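Local atomic coordinates of reducing end xylose-releasing exo-oligoxylanase (Paenibacillus barengoltzii G22, PDB entry 5YXT), a protein that probably hydrolyses xylo-oligosaccharides from the reducing end, releasing xylose, as a family 8 glycoside hydrolase involved in xylan breakdown. Residues 15-19 / 20-24; 270-273 / 274-278. One frame throughout, in Å; residues are numbered along the deposited sequence.

Contact 1: 15-19 / 20-24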
# COMPACT_ATOMS: atom_id res chain seq x y z
N ASN C 15 5.14 22.90 1.95
CA ASN C 15 5.43 22.81 0.52
C ASN C 15 5.51 21.32 0.22
O ASN C 15 6.58 20.71 0.28
CB ASN C 15 6.73 23.53 0.15
CG ASN C 15 7.03 23.46 -1.35
OD1 ASN C 15 6.53 22.59 -2.06
ND2 ASN C 15 7.86 24.39 -1.83
N LEU C 16 4.35 20.74 -0.09
CA LEU C 16 4.25 19.29 -0.21
C LEU C 16 5.13 18.75 -1.33
O LEU C 16 5.75 17.69 -1.18
CB LEU C 16 2.79 18.88 -0.43
CG LEU C 16 2.53 17.39 -0.17
CD1 LEU C 16 3.02 17.02 1.21
CD2 LEU C 16 1.06 16.98 -0.35
N LEU C 17 5.21 19.46 -2.46
CA LEU C 17 6.06 19.00 -3.55
C LEU C 17 7.52 18.89 -3.10
O LEU C 17 8.19 17.90 -3.40
CB LEU C 17 5.94 19.95 -4.74
CG LEU C 17 4.60 19.90 -5.48
CD1 LEU C 17 4.39 21.10 -6.39
CD2 LEU C 17 4.50 18.61 -6.25
N ALA C 18 8.00 19.89 -2.37
CA ALA C 18 9.38 19.84 -1.88
C ALA C 18 9.55 18.72 -0.86
O ALA C 18 10.56 18.02 -0.87
CB ALA C 18 9.78 21.18 -1.28
N GLU C 19 8.57 18.56 0.03
CA GLU C 19 8.58 17.43 0.96
C GLU C 19 8.75 16.13 0.21
O GLU C 19 9.53 15.26 0.61
CB GLU C 19 7.28 17.41 1.76
CG GLU C 19 7.07 18.57 2.69
CD GLU C 19 6.23 18.18 3.89
OE1 GLU C 19 5.41 17.24 3.75
OE2 GLU C 19 6.37 18.80 4.97
N TYR C 20 8.02 15.99 -0.89
CA TYR C 20 7.96 14.77 -1.67
C TYR C 20 9.20 14.56 -2.53
O TYR C 20 9.35 13.48 -3.11
CB TYR C 20 6.72 14.80 -2.57
CG TYR C 20 5.43 14.38 -1.89
CD1 TYR C 20 5.33 14.31 -0.50
CD2 TYR C 20 4.30 14.07 -2.64
CE1 TYR C 20 4.15 13.92 0.12
CE2 TYR C 20 3.11 13.69 -2.03
CZ TYR C 20 3.04 13.61 -0.67
OH TYR C 20 1.84 13.23 -0.10
N GLY C 21 10.09 15.55 -2.64
CA GLY C 21 11.36 15.36 -3.31
C GLY C 21 11.49 16.03 -4.66
O GLY C 21 12.51 15.82 -5.34
N TYR C 22 10.49 16.79 -5.10
CA TYR C 22 10.67 17.62 -6.28
C TYR C 22 11.52 18.83 -5.90
O TYR C 22 11.53 19.28 -4.74
CB TYR C 22 9.29 18.02 -6.86
CG TYR C 22 8.42 16.79 -7.13
CD1 TYR C 22 7.60 16.26 -6.14
CD2 TYR C 22 8.46 16.14 -8.37
CE1 TYR C 22 6.83 15.14 -6.36
CE2 TYR C 22 7.70 15.01 -8.61
CZ TYR C 22 6.88 14.51 -7.61
OH TYR C 22 6.12 13.39 -7.82
N GLY C 23 12.31 19.32 -6.84
CA GLY C 23 13.26 20.37 -6.52
C GLY C 23 12.55 21.69 -6.27
O GLY C 23 11.61 22.06 -6.97
N GLU C 24 13.03 22.43 -5.25
CA GLU C 24 12.44 23.73 -4.94
C GLU C 24 12.47 24.64 -6.15
O GLU C 24 11.47 25.29 -6.48
CB GLU C 24 13.19 24.38 -3.77
CG GLU C 24 13.61 23.40 -2.69
CD GLU C 24 12.80 23.55 -1.42
OE1 GLU C 24 13.12 22.85 -0.43
OE2 GLU C 24 11.86 24.36 -1.42
O HOH W 1 9.48 25.99 -4.34

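Contact 2: 270-273 / 274-278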
# COMPACT_ATOMS: atom_id res chain seq x y z
N GLY C 270 -8.54 18.54 1.39
CA GLY C 270 -7.11 18.76 1.52
C GLY C 270 -6.80 20.16 2.01
O GLY C 270 -5.94 20.34 2.88
N LEU C 271 -7.50 21.17 1.49
CA LEU C 271 -7.18 22.55 1.88
C LEU C 271 -7.67 22.85 3.29
O LEU C 271 -6.95 23.49 4.07
CB LEU C 271 -7.75 23.57 0.90
CG LEU C 271 -7.19 24.98 1.07
CD1 LEU C 271 -5.68 25.00 0.92
CD2 LEU C 271 -7.82 26.01 0.14
N ASP C 272 -8.87 22.38 3.65
CA ASP C 272 -9.33 22.54 5.02
C ASP C 272 -8.39 21.87 6.01
O ASP C 272 -8.06 22.44 7.05
CB ASP C 272 -10.75 21.98 5.18
CG ASP C 272 -11.35 22.28 6.56
OD1 ASP C 272 -11.12 23.38 7.10
OD2 ASP C 272 -12.03 21.40 7.11
N TRP C 273 -7.95 20.65 5.69
CA TRP C 273 -7.05 19.96 6.60
C TRP C 273 -5.75 20.73 6.76
O TRP C 273 -5.26 20.92 7.88
CB TRP C 273 -6.76 18.53 6.15
CG TRP C 273 -5.85 17.89 7.15
CD1 TRP C 273 -4.49 17.72 7.05
CD2 TRP C 273 -6.21 17.42 8.45
NE1 TRP C 273 -4.00 17.14 8.20
CE2 TRP C 273 -5.03 16.95 9.08
CE3 TRP C 273 -7.42 17.34 9.15
CZ2 TRP C 273 -5.04 16.41 10.36
CZ3 TRP C 273 -7.42 16.79 10.43
CH2 TRP C 273 -6.24 16.34 11.02
N GLU C 274 -5.17 21.20 5.65
CA GLU C 274 -3.94 21.97 5.76
C GLU C 274 -4.14 23.25 6.55
O GLU C 274 -3.29 23.62 7.36
CB GLU C 274 -3.36 22.27 4.37
CG GLU C 274 -2.27 23.37 4.35
CD GLU C 274 -0.92 22.95 4.99
OE1 GLU C 274 -0.85 21.93 5.70
OE2 GLU C 274 0.08 23.68 4.78
N TRP C 275 -5.26 23.95 6.33
CA TRP C 275 -5.45 25.25 6.97
C TRP C 275 -5.88 25.14 8.42
O TRP C 275 -5.53 26.00 9.23
CB TRP C 275 -6.51 26.09 6.23
CG TRP C 275 -6.01 26.80 5.01
CD1 TRP C 275 -4.79 26.67 4.42
CD2 TRP C 275 -6.74 27.74 4.22
NE1 TRP C 275 -4.71 27.48 3.31
CE2 TRP C 275 -5.91 28.14 3.16
CE3 TRP C 275 -8.03 28.27 4.30
CZ2 TRP C 275 -6.32 29.05 2.20
CZ3 TRP C 275 -8.44 29.18 3.35
CH2 TRP C 275 -7.59 29.57 2.31
N PHE C 276 -6.66 24.12 8.77
CA PHE C 276 -7.27 24.05 10.09
C PHE C 276 -7.10 22.72 10.80
O PHE C 276 -7.24 22.70 12.02
CB PHE C 276 -8.76 24.40 10.00
CG PHE C 276 -9.00 25.86 9.75
CD1 PHE C 276 -8.93 26.77 10.80
CD2 PHE C 276 -9.20 26.33 8.48
CE1 PHE C 276 -9.10 28.12 10.58
CE2 PHE C 276 -9.38 27.69 8.24
CZ PHE C 276 -9.32 28.58 9.29
N ALA C 277 -6.79 21.64 10.09
CA ALA C 277 -6.53 20.33 10.68
C ALA C 277 -7.58 19.99 11.74
O ALA C 277 -7.27 19.53 12.84
CB ALA C 277 -5.11 20.26 11.25
N ALA C 278 -8.85 20.22 11.38
CA ALA C 278 -9.95 20.25 12.33
C ALA C 278 -10.71 18.94 12.45
O ALA C 278 -11.29 18.67 13.51
CB ALA C 278 -10.96 21.34 11.94
O HOH W 2 -9.88 20.48 8.59

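Contact 1: 15-19 / 20-24
Tyr20 N donates to Leu16 O (2.9 Å) in the last turn of the short helix 16-20, which closes in a Schellman motif: Gly21 takes a positive phi of 108°, its N bonds to Ala18 O, and Tyr22 N reaches back five residues to Leu17 O at 3.1 Å. With such backbone angles a side chain at Gly21 would press on the preceding carbonyl oxygen. One turn before Tyr20, Leu16 lies over one face of the tyrosine ring. Leu16 CG sits 3.9 Å from the ring centroid in a CH-pi contact, displaced toward the rim, while Leu16 CD1 comes to 3.5 Å from Tyr20 CE1. The leucine reaches it because its CG stands anti to the backbone N (chi1 -164°). Both side chains touch Ser329, and Tyr20 also packs on Ala337 and Val341 of helix 335-345. An alanine in place of Tyr20 would probably leave Leu16 without the ring face it rests on and open a gap toward Val341. Tyr22 instead turns its edge to the helix end, with Tyr22 CD1 3.2 Å from Leu17 O in the ring plane and 3.9 Å from Leu17 CD2; its hydroxyl is hydrogen-bonded to Asp342 OD1. At the other end Asn15 is the N-cap residue, its OD1 accepting from Ala18 N at 3.1 Å, with the donor well above the carbonyl plane.

Contact 2: 270-273 / 274-278
Leu271 and Trp275, one turn apart on helix 263-276, meet branch over face, and the same i to i+4 spacing sets Trp273 against Ala277 where the helix gives way to a loop. The helix-rich chain is consistent with the (alpha/alpha)6 barrel of family 8 glycoside hydrolases, to which this helix would belong. The isobutyl group of Leu271 lies across the indole of Trp275, with Leu271 CD1 in a CH-pi contact 3.9 Å from the centroid of the five-membered ring and Leu271 CD2 4.0 Å from Trp275 CZ2, which spreads the two methyls over both rings. Trp275 NE1 is hydrogen-bonded to Tyr373 O, fixing the indole edge, and His200 meets the ring at a steep angle.

In the second pair the tryptophan comes from the earlier turn. Trp273 has CG anti to its own N (chi1 -179°), which swings the indole along the helix toward its C-terminal end, and Ala277 CA makes a CH-pi contact over the six-membered ring, 3.6 Å from the centroid. Ala277 is the first residue to depart from helical angles, with a positive phi of 45°, and its CB rests 4.0 Å from Trp273 CZ2. Arg283 makes a cation-pi contact with this indole, and Trp273 NE1 donates to Glu3 O.

Asp272 and Phe276 cross at about a right angle, and Asp272 OD1 approaches Phe276 CD2 at 3.8 Å. Asp272 OD2 forms a salt bridge with Arg225 and accepts from Gln282 NE2. Water 2 extends this network past the helix end, accepting from Ala278 N at 3.0 Å and giving a weak bond to Asp272 OD2.

From the N terminus, contact 1 comes first: it spans helix 16-20 and the turn that carries the chain into helix 24-40. Contact 2 follows some 250 residues later, at the C-terminal end of helix 263-276 before helix 281-294. Each closes only a local turn, and the two stand in series without nesting or crossing. The centres of contact 1 and contact 2 are about 19 Å apart, and the nearest atoms of contact 1 and contact 2 about 6 Å, with no touch. Shared neighbours bridge them: Arg14, just before 15-19, forms a salt bridge with Glu274, and Leu330 touches both Leu16 and Glu274. The N-terminal region is thereby joined to helix 263-276, while 15-24 also packs on helices 335-345 and 355-369.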